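Long-range contact in cytochrome P450 CYP260B1 (Sorangium cellulosum, PDB 5HIW), which is a bacterial cytochrome P450, a haem protein rich in alpha helix that carries protoporphyrin IX containing iron: residues 1-13 and 21-35. Residues are numbered along the deposited sequence; the frame is centred on the assembly and turned at random.
Sequences MLPRKNLFSFTSK and HLAAAAREHSVYFDE
Strand 4-5, at the outer edge of the mixed beta sheet of this P450, runs parallel to strand 31-34, Phe33 N giving its hydrogen to Pro3 O (2.8 Å), Lys5 N to Phe33 O and Glu35 N to Lys5 O; helix 17-28 makes the crossover of this beta-alpha-beta unit. Arg4 and Phe33 share one face of the sheet and lie side by side, the guanidinium flat over the ring with planes 17° apart. The bend at chi3 (80°) folds the guanidinium onto the ring, and its edge meets Glu35: NE reaches OE2 at 2.8 Å, on the anti side of the carboxylate, in a salt bridge. On the other face, Lys5, extended beyond CG, crosses the Tyr32 side chain at about a right angle, its CB and CG against CD2, and carries NZ to near the plane of the His29 imidazole, where it bonds to ND1 at 3.2 Å. A water accepts from the same NZ and donates to His29 O. Pro3 CG sits over a face of that imidazole in a CH-pi contact. Leu7 wedges between helix and strand: CD1 presses tightly on Ala25 CB (3.4 Å) and touches Tyr32 CZ, while CD2 meets His21 CE1. Farther along, Phe10 and His21 stack face to face, centroids 4.3 Å apart. Asp34 OD2 takes two hydrogens, from Leu7 N on its syn side (2.9 Å) and from Tyr32 OH through its anti lone pair (2.7 Å); Phe8 turns a ring edge to Asp34 OD2 and Tyr32 OH, and its ring meets Tyr300 nearly at right angles. Asp34 OD1 accepts from Leu37 N. The donors around buried Asp34 would probably favour its carboxylate form, and the bond from Lys5 NZ is consistent with a His29 imidazole whose ND1 carries no proton.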
ATOM      1  N   MET A   1      -7.351 -13.633  29.794  1.00 61.78           N
ATOM      2  CA  MET A   1      -8.082 -14.032  28.553  1.00 54.83           C
ATOM      3  C   MET A   1      -8.823 -12.833  27.890  1.00 49.28           C
ATOM      4  O   MET A   1      -9.743 -12.185  28.456  1.00 45.99           O
ATOM      5  CB  MET A   1      -9.025 -15.220  28.858  1.00 55.25           C
ATOM      6  CG  MET A   1      -9.005 -16.335  27.810  1.00 52.48           C
ATOM      7  SD  MET A   1      -9.580 -17.860  28.579  1.00 48.41           S
ATOM      8  CE  MET A   1     -11.206 -17.443  29.218  1.00 44.16           C
ATOM      9  N   LEU A   2      -8.333 -12.502  26.693  1.00 45.49           N
ATOM     10  CA  LEU A   2      -9.038 -11.636  25.781  1.00 42.11           C
ATOM     11  C   LEU A   2     -10.239 -12.389  25.263  1.00 31.78           C
ATOM     12  O   LEU A   2     -10.233 -13.611  25.122  1.00 33.43           O
ATOM     13  CB  LEU A   2      -8.150 -11.195  24.583  1.00 42.64           C
ATOM     14  CG  LEU A   2      -6.980 -10.235  24.823  1.00 45.22           C
ATOM     15  CD1 LEU A   2      -6.417  -9.710  23.527  1.00 45.58           C
ATOM     16  CD2 LEU A   2      -7.400  -9.045  25.623  1.00 45.33           C
ATOM     17  N   PRO A   3     -11.301 -11.670  24.992  1.00 28.86           N
ATOM     18  CA  PRO A   3     -12.331 -12.339  24.270  1.00 30.37           C
ATOM     19  C   PRO A   3     -11.806 -12.758  22.905  1.00 29.83           C
ATOM     20  O   PRO A   3     -10.910 -12.065  22.354  1.00 30.16           O
ATOM     21  CB  PRO A   3     -13.400 -11.289  24.157  1.00 28.80           C
ATOM     22  CG  PRO A   3     -12.684 -10.000  24.223  1.00 26.37           C
ATOM     23  CD  PRO A   3     -11.503 -10.227  25.078  1.00 28.00           C
ATOM     24  N   ARG A   4     -12.360 -13.812  22.319  1.00 24.94           N
ATOM     25  CA  ARG A   4     -11.813 -14.329  21.049  1.00 25.40           C
ATOM     26  C   ARG A   4     -12.857 -14.417  19.960  1.00 24.51           C
ATOM     27  O   ARG A   4     -13.999 -14.741  20.208  1.00 25.88           O
ATOM     28  CB  ARG A   4     -11.179 -15.699  21.232  1.00 22.36           C
ATOM     29  CG  ARG A   4     -10.142 -15.785  22.320  1.00 25.07           C
ATOM     30  CD  ARG A   4      -9.853 -17.228  22.651  1.00 24.68           C
ATOM     31  NE  ARG A   4      -8.957 -17.879  21.726  1.00 25.32           N
ATOM     32  CZ  ARG A   4      -7.650 -17.885  21.889  1.00 22.47           C
ATOM     33  NH1 ARG A   4      -7.096 -17.228  22.900  1.00 23.29           N
ATOM     34  NH2 ARG A   4      -6.908 -18.589  21.101  1.00 24.81           N
ATOM     35  N   LYS A   5     -12.479 -14.086  18.718  1.00 22.30           N
ATOM     36  CA  LYS A   5     -13.396 -14.076  17.592  1.00 23.02           C
ATOM     37  C   LYS A   5     -12.603 -14.387  16.334  1.00 22.22           C
ATOM     38  O   LYS A   5     -11.384 -14.535  16.420  1.00 22.95           O
ATOM     39  CB  LYS A   5     -14.027 -12.677  17.440  1.00 24.27           C
ATOM     40  CG  LYS A   5     -14.572 -12.067  18.710  1.00 28.09           C
ATOM     41  CD  LYS A   5     -15.114 -10.673  18.388  1.00 27.86           C
ATOM     42  CE  LYS A   5     -15.811 -10.121  19.623  1.00 30.71           C
ATOM     43  NZ  LYS A   5     -16.453  -8.815  19.424  1.00 32.38           N
ATOM     44  N   ASN A   6     -13.274 -14.640  15.217  1.00 23.12           N
ATOM     45  CA  ASN A   6     -12.552 -14.904  13.948  1.00 27.15           C
ATOM     46  C   ASN A   6     -13.201 -13.943  12.939  1.00 27.86           C
ATOM     47  O   ASN A   6     -14.250 -14.236  12.391  1.00 25.19           O
ATOM     48  CB  ASN A   6     -12.684 -16.380  13.465  1.00 32.81           C
ATOM     49  CG  ASN A   6     -11.758 -16.683  12.248  1.00 39.47           C
ATOM     50  OD1 ASN A   6     -11.480 -15.808  11.447  1.00 46.52           O
ATOM     51  ND2 ASN A   6     -11.256 -17.906  12.137  1.00 51.95           N
ATOM     52  N   LEU A   7     -12.670 -12.728  12.837  1.00 28.24           N
ATOM     53  CA  LEU A   7     -13.287 -11.711  11.974  1.00 26.72           C
ATOM     54  C   LEU A   7     -12.600 -11.559  10.603  1.00 26.36           C
ATOM     55  O   LEU A   7     -13.201 -11.109   9.647  1.00 25.38           O
ATOM     56  CB  LEU A   7     -13.260 -10.389  12.736  1.00 24.85           C
ATOM     57  CG  LEU A   7     -13.927 -10.326  14.107  1.00 29.28           C
ATOM     58  CD1 LEU A   7     -13.797  -8.929  14.646  1.00 28.71           C
ATOM     59  CD2 LEU A   7     -15.417 -10.693  14.014  1.00 29.23           C
ATOM     60  N   PHE A   8     -11.353 -11.981  10.498  1.00 24.55           N
ATOM     61  CA  PHE A   8     -10.574 -11.734   9.281  1.00 25.59           C
ATOM     62  C   PHE A   8     -10.765 -12.763   8.167  1.00 28.45           C
ATOM     63  O   PHE A   8     -10.300 -12.567   7.055  1.00 29.63           O
ATOM     64  CB  PHE A   8      -9.110 -11.492   9.642  1.00 23.87           C
ATOM     65  CG  PHE A   8      -8.858 -10.085  10.168  1.00 26.09           C
ATOM     66  CD1 PHE A   8      -9.298  -9.682  11.420  1.00 23.36           C
ATOM     67  CD2 PHE A   8      -8.216  -9.130   9.362  1.00 24.73           C
ATOM     68  CE1 PHE A   8      -9.078  -8.414  11.885  1.00 21.80           C
ATOM     69  CE2 PHE A   8      -8.002  -7.852   9.830  1.00 21.21           C
ATOM     70  CZ  PHE A   8      -8.389  -7.478  11.077  1.00 24.23           C
ATOM     71  N   SER A   9     -11.420 -13.877   8.491  1.00 28.28           N
ATOM     72  CA  SER A   9     -11.740 -14.905   7.474  1.00 31.47           C
ATOM     73  C   SER A   9     -13.044 -14.539   6.736  1.00 27.75           C
ATOM     74  O   SER A   9     -13.377 -15.118   5.728  1.00 32.20           O
ATOM     75  CB  SER A   9     -11.787 -16.317   8.120  1.00 31.04           C
ATOM     76  OG  SER A   9     -12.656 -16.298   9.245  1.00 38.89           O
ATOM     77  N   PHE A  10     -13.740 -13.535   7.200  1.00 32.47           N
ATOM     78  CA  PHE A  10     -14.933 -12.996   6.501  1.00 34.54           C
ATOM     79  C   PHE A  10     -14.633 -12.787   5.005  1.00 37.10           C
ATOM     80  O   PHE A  10     -13.603 -12.220   4.647  1.00 34.43           O
ATOM     81  CB  PHE A  10     -15.316 -11.676   7.210  1.00 36.71           C
ATOM     82  CG  PHE A  10     -16.592 -11.021   6.717  1.00 34.20           C
ATOM     83  CD1 PHE A  10     -16.557 -10.140   5.681  1.00 31.47           C
ATOM     84  CD2 PHE A  10     -17.818 -11.303   7.317  1.00 37.30           C
ATOM     85  CE1 PHE A  10     -17.726  -9.536   5.193  1.00 32.68           C
ATOM     86  CE2 PHE A  10     -18.980 -10.703   6.872  1.00 37.91           C
ATOM     87  CZ  PHE A  10     -18.944  -9.806   5.814  1.00 37.76           C
ATOM     88  N   THR A  11     -15.482 -13.315   4.129  1.00 32.57           N
ATOM     89  CA  THR A  11     -15.468 -12.978   2.700  1.00 32.00           C
ATOM     90  C   THR A  11     -16.845 -12.476   2.267  1.00 30.58           C
ATOM     91  O   THR A  11     -17.829 -12.642   3.006  1.00 28.28           O
ATOM     92  CB  THR A  11     -15.093 -14.137   1.779  1.00 33.56           C
ATOM     93  OG1 THR A  11     -16.133 -15.100   1.778  1.00 38.88           O
ATOM     94  CG2 THR A  11     -13.851 -14.800   2.240  1.00 41.43           C
ATOM     95  N   SER A  12     -16.896 -11.818   1.114  1.00 27.71           N
ATOM     96  CA  SER A  12     -18.135 -11.248   0.610  1.00 29.00           C
ATOM     97  C   SER A  12     -18.034 -10.742  -0.776  1.00 32.10           C
ATOM     98  O   SER A  12     -16.948 -10.412  -1.263  1.00 28.59           O
ATOM     99  CB  SER A  12     -18.590 -10.091   1.484  1.00 28.72           C
ATOM    100  OG  SER A  12     -19.882  -9.643   1.078  1.00 32.31           O
ATOM    101  N   LYS A  13     -19.185 -10.659  -1.443  1.00 26.23           N
ATOM    102  CA  LYS A  13     -19.260  -9.989  -2.723  1.00 27.79           C
ATOM    103  C   LYS A  13     -19.496  -8.506  -2.594  1.00 25.18           C
ATOM    104  O   LYS A  13     -19.490  -7.807  -3.592  1.00 28.91           O
ATOM    105  CB  LYS A  13     -20.418 -10.544  -3.600  1.00 31.67           C
ATOM    106  CG  LYS A  13     -20.342 -12.043  -3.725  1.00 37.87           C
ATOM    107  CD  LYS A  13     -19.636 -12.421  -4.976  1.00 39.46           C
ATOM    108  CE  LYS A  13     -19.842 -13.892  -5.261  1.00 40.69           C
ATOM    109  NZ  LYS A  13     -18.781 -14.558  -4.490  1.00 45.73           N
ATOM    110  N   HIS A  21     -18.683  -4.984   9.279  1.00 23.86           N
ATOM    111  CA  HIS A  21     -18.429  -6.122  10.199  1.00 26.48           C
ATOM    112  C   HIS A  21     -17.424  -5.773  11.269  1.00 27.69           C
ATOM    113  O   HIS A  21     -17.679  -5.996  12.462  1.00 24.57           O
ATOM    114  CB  HIS A  21     -17.948  -7.285   9.328  1.00 29.92           C
ATOM    115  CG  HIS A  21     -17.645  -8.558  10.033  1.00 37.89           C
ATOM    116  ND1 HIS A  21     -16.385  -9.150   9.985  1.00 43.35           N
ATOM    117  CD2 HIS A  21     -18.454  -9.432  10.678  1.00 40.10           C
ATOM    118  CE1 HIS A  21     -16.434 -10.295  10.635  1.00 40.58           C
ATOM    119  NE2 HIS A  21     -17.668 -10.479  11.076  1.00 41.53           N
ATOM    120  N   LEU A  22     -16.302  -5.172  10.884  1.00 22.47           N
ATOM    121  CA  LEU A  22     -15.360  -4.726  11.877  1.00 24.21           C
ATOM    122  C   LEU A  22     -15.848  -3.632  12.781  1.00 22.80           C
ATOM    123  O   LEU A  22     -15.545  -3.647  13.983  1.00 23.72           O
ATOM    124  CB  LEU A  22     -14.034  -4.255  11.249  1.00 22.88           C
ATOM    125  CG  LEU A  22     -13.264  -5.361  10.529  1.00 24.39           C
ATOM    126  CD1 LEU A  22     -11.987  -4.737  10.002  1.00 24.63           C
ATOM    127  CD2 LEU A  22     -12.917  -6.566  11.405  1.00 26.96           C
ATOM    128  N   ALA A  23     -16.526  -2.634  12.230  1.00 21.54           N
ATOM    129  CA  ALA A  23     -16.996  -1.563  13.090  1.00 21.64           C
ATOM    130  C   ALA A  23     -18.078  -2.106  14.099  1.00 24.28           C
ATOM    131  O   ALA A  23     -18.071  -1.676  15.252  1.00 27.39           O
ATOM    132  CB  ALA A  23     -17.580  -0.443  12.261  1.00 21.92           C
ATOM    133  N   ALA A  24     -18.949  -3.019  13.636  1.00 25.69           N
ATOM    134  CA  ALA A  24     -19.914  -3.721  14.548  1.00 28.99           C
ATOM    135  C   ALA A  24     -19.194  -4.495  15.675  1.00 29.37           C
ATOM    136  O   ALA A  24     -19.510  -4.352  16.862  1.00 27.95           O
ATOM    137  CB  ALA A  24     -20.842  -4.630  13.767  1.00 30.19           C
ATOM    138  N   ALA A  25     -18.143  -5.199  15.332  1.00 25.91           N
ATOM    139  CA  ALA A  25     -17.375  -5.948  16.304  1.00 27.28           C
ATOM    140  C   ALA A  25     -16.676  -5.012  17.257  1.00 27.34           C
ATOM    141  O   ALA A  25     -16.568  -5.305  18.430  1.00 23.49           O
ATOM    142  CB  ALA A  25     -16.358  -6.883  15.629  1.00 29.24           C
ATOM    143  N   ALA A  26     -16.179  -3.885  16.759  1.00 24.40           N
ATOM    144  CA  ALA A  26     -15.484  -2.884  17.607  1.00 24.49           C
ATOM    145  C   ALA A  26     -16.433  -2.248  18.651  1.00 27.28           C
ATOM    146  O   ALA A  26     -16.000  -1.855  19.710  1.00 26.01           O
ATOM    147  CB  ALA A  26     -14.970  -1.745  16.731  1.00 26.73           C
ATOM    148  N   ARG A  27     -17.671  -1.996  18.255  1.00 29.39           N
ATOM    149  CA  ARG A  27     -18.700  -1.609  19.237  1.00 33.88           C
ATOM    150  C   ARG A  27     -18.753  -2.641  20.377  1.00 32.35           C
ATOM    151  O   ARG A  27     -18.775  -2.258  21.533  1.00 37.46           O
ATOM    152  CB  ARG A  27     -20.062  -1.388  18.565  1.00 33.48           C
ATOM    153  CG  ARG A  27     -20.098  -0.054  17.806  1.00 37.07           C
ATOM    154  CD  ARG A  27     -21.465   0.447  17.328  1.00 36.50           C
ATOM    155  NE  ARG A  27     -22.197  -0.600  16.639  1.00 37.54           N
ATOM    156  CZ  ARG A  27     -22.160  -0.865  15.335  1.00 43.72           C
ATOM    157  NH1 ARG A  27     -21.403  -0.147  14.513  1.00 38.60           N
ATOM    158  NH2 ARG A  27     -22.910  -1.870  14.855  1.00 45.79           N
ATOM    159  N   GLU A  28     -18.710  -3.933  20.084  1.00 29.65           N
ATOM    160  CA  GLU A  28     -18.674  -4.904  21.196  1.00 32.64           C
ATOM    161  C   GLU A  28     -17.381  -4.935  22.013  1.00 31.42           C
ATOM    162  O   GLU A  28     -17.463  -4.959  23.219  1.00 27.75           O
ATOM    163  CB  GLU A  28     -19.048  -6.322  20.754  1.00 31.42           C
ATOM    164  CG  GLU A  28     -20.327  -6.388  19.930  1.00 35.95           C
ATOM    165  CD  GLU A  28     -21.492  -5.954  20.788  1.00 45.14           C
ATOM    166  OE1 GLU A  28     -21.713  -6.642  21.829  1.00 45.95           O
ATOM    167  OE2 GLU A  28     -22.077  -4.870  20.498  1.00 45.86           O
ATOM    168  N   HIS A  29     -16.204  -5.094  21.390  1.00 27.31           N
ATOM    169  CA  HIS A  29     -14.902  -5.021  22.084  1.00 26.82           C
ATOM    170  C   HIS A  29     -13.881  -4.364  21.116  1.00 27.12           C
ATOM    171  O   HIS A  29     -13.732  -4.824  20.012  1.00 23.13           O
ATOM    172  CB  HIS A  29     -14.310  -6.414  22.432  1.00 31.10           C
ATOM    173  CG  HIS A  29     -15.240  -7.325  23.187  1.00 34.60           C
ATOM    174  ND1 HIS A  29     -16.212  -8.065  22.555  1.00 32.98           N
ATOM    175  CD2 HIS A  29     -15.363  -7.589  24.510  1.00 35.55           C
ATOM    176  CE1 HIS A  29     -16.922  -8.722  23.468  1.00 37.48           C
ATOM    177  NE2 HIS A  29     -16.411  -8.461  24.660  1.00 35.35           N
ATOM    178  N   SER A  30     -13.097  -3.433  21.619  1.00 28.33           N
ATOM    179  CA  SER A  30     -11.991  -2.896  20.852  1.00 30.88           C
ATOM    180  C   SER A  30     -10.842  -3.875  20.634  1.00 27.23           C
ATOM    181  O   SER A  30     -10.342  -4.007  19.495  1.00 24.64           O
ATOM    182  CB  SER A  30     -11.491  -1.602  21.519  1.00 31.20           C
ATOM    183  OG  SER A  30     -10.452  -1.001  20.722  1.00 32.34           O
ATOM    184  N   VAL A  31     -10.425  -4.552  21.703  1.00 23.10           N
ATOM    185  CA  VAL A  31      -9.281  -5.471  21.720  1.00 24.75           C
ATOM    186  C   VAL A  31      -9.774  -6.913  21.943  1.00 26.74           C
ATOM    187  O   VAL A  31     -10.566  -7.177  22.860  1.00 27.63           O
ATOM    188  CB  VAL A  31      -8.254  -5.042  22.820  1.00 25.82           C
ATOM    189  CG1 VAL A  31      -7.013  -5.891  22.772  1.00 28.46           C
ATOM    190  CG2 VAL A  31      -7.879  -3.586  22.668  1.00 24.60           C
ATOM    191  N   TYR A  32      -9.348  -7.820  21.094  1.00 24.99           N
ATOM    192  CA  TYR A  32      -9.867  -9.196  21.047  1.00 23.45           C
ATOM    193  C   TYR A  32      -8.813 -10.010  20.402  1.00 26.45           C
ATOM    194  O   TYR A  32      -7.907  -9.451  19.747  1.00 23.03           O
ATOM    195  CB  TYR A  32     -11.209  -9.272  20.323  1.00 25.38           C
ATOM    196  CG  TYR A  32     -11.053  -9.364  18.846  1.00 25.58           C
ATOM    197  CD1 TYR A  32     -10.865  -8.206  18.091  1.00 28.07           C
ATOM    198  CD2 TYR A  32     -11.029 -10.559  18.206  1.00 23.65           C
ATOM    199  CE1 TYR A  32     -10.659  -8.265  16.711  1.00 24.28           C
ATOM    200  CE2 TYR A  32     -10.829 -10.636  16.849  1.00 24.04           C
ATOM    201  CZ  TYR A  32     -10.656  -9.445  16.097  1.00 22.71           C
ATOM    202  OH  TYR A  32     -10.339  -9.490  14.767  1.00 19.57           O
ATOM    203  N   PHE A  33      -8.836 -11.328  20.582  1.00 23.37           N
ATOM    204  CA  PHE A  33      -7.810 -12.170  20.025  1.00 23.90           C
ATOM    205  C   PHE A  33      -8.504 -12.763  18.847  1.00 26.32           C
ATOM    206  O   PHE A  33      -9.558 -13.424  18.967  1.00 24.07           O
ATOM    207  CB  PHE A  33      -7.324 -13.255  21.030  1.00 23.97           C
ATOM    208  CG  PHE A  33      -6.272 -14.169  20.517  1.00 23.93           C
ATOM    209  CD1 PHE A  33      -6.577 -15.263  19.714  1.00 24.67           C
ATOM    210  CD2 PHE A  33      -4.944 -13.978  20.866  1.00 28.75           C
ATOM    211  CE1 PHE A  33      -5.576 -16.067  19.253  1.00 26.97           C
ATOM    212  CE2 PHE A  33      -3.939 -14.797  20.380  1.00 27.92           C
ATOM    213  CZ  PHE A  33      -4.253 -15.858  19.567  1.00 28.06           C
ATOM    214  N   ASP A  34      -7.921 -12.531  17.678  1.00 22.85           N
ATOM    215  CA  ASP A  34      -8.441 -13.123  16.465  1.00 22.01           C
ATOM    216  C   ASP A  34      -7.789 -14.465  16.233  1.00 22.53           C
ATOM    217  O   ASP A  34      -6.611 -14.576  15.985  1.00 23.58           O
ATOM    218  CB  ASP A  34      -8.202 -12.223  15.250  1.00 20.42           C
ATOM    219  CG  ASP A  34      -9.026 -12.632  14.088  1.00 19.66           C
ATOM    220  OD1 ASP A  34      -8.684 -13.644  13.452  1.00 23.93           O
ATOM    221  OD2 ASP A  34     -10.058 -11.966  13.829  1.00 19.70           O
ATOM    222  N   GLU A  35      -8.628 -15.490  16.273  1.00 24.75           N
ATOM    223  CA  GLU A  35      -8.195 -16.888  16.072  1.00 24.10           C
ATOM    224  C   GLU A  35      -7.740 -17.202  14.671  1.00 25.05           C
ATOM    225  O   GLU A  35      -6.910 -18.053  14.510  1.00 30.14           O
ATOM    226  CB  GLU A  35      -9.334 -17.855  16.523  1.00 23.73           C
ATOM    227  CG  GLU A  35      -9.590 -17.763  18.002  1.00 22.86           C
ATOM    228  CD  GLU A  35     -10.647 -18.725  18.545  1.00 21.26           C
ATOM    229  OE1 GLU A  35     -11.600 -19.038  17.838  1.00 24.85           O
ATOM    230  OE2 GLU A  35     -10.535 -19.036  19.748  1.00 25.33           O
TER
HETATM  231  O   HOH W   1     -14.117  -7.246  18.718  1.00 25.98           O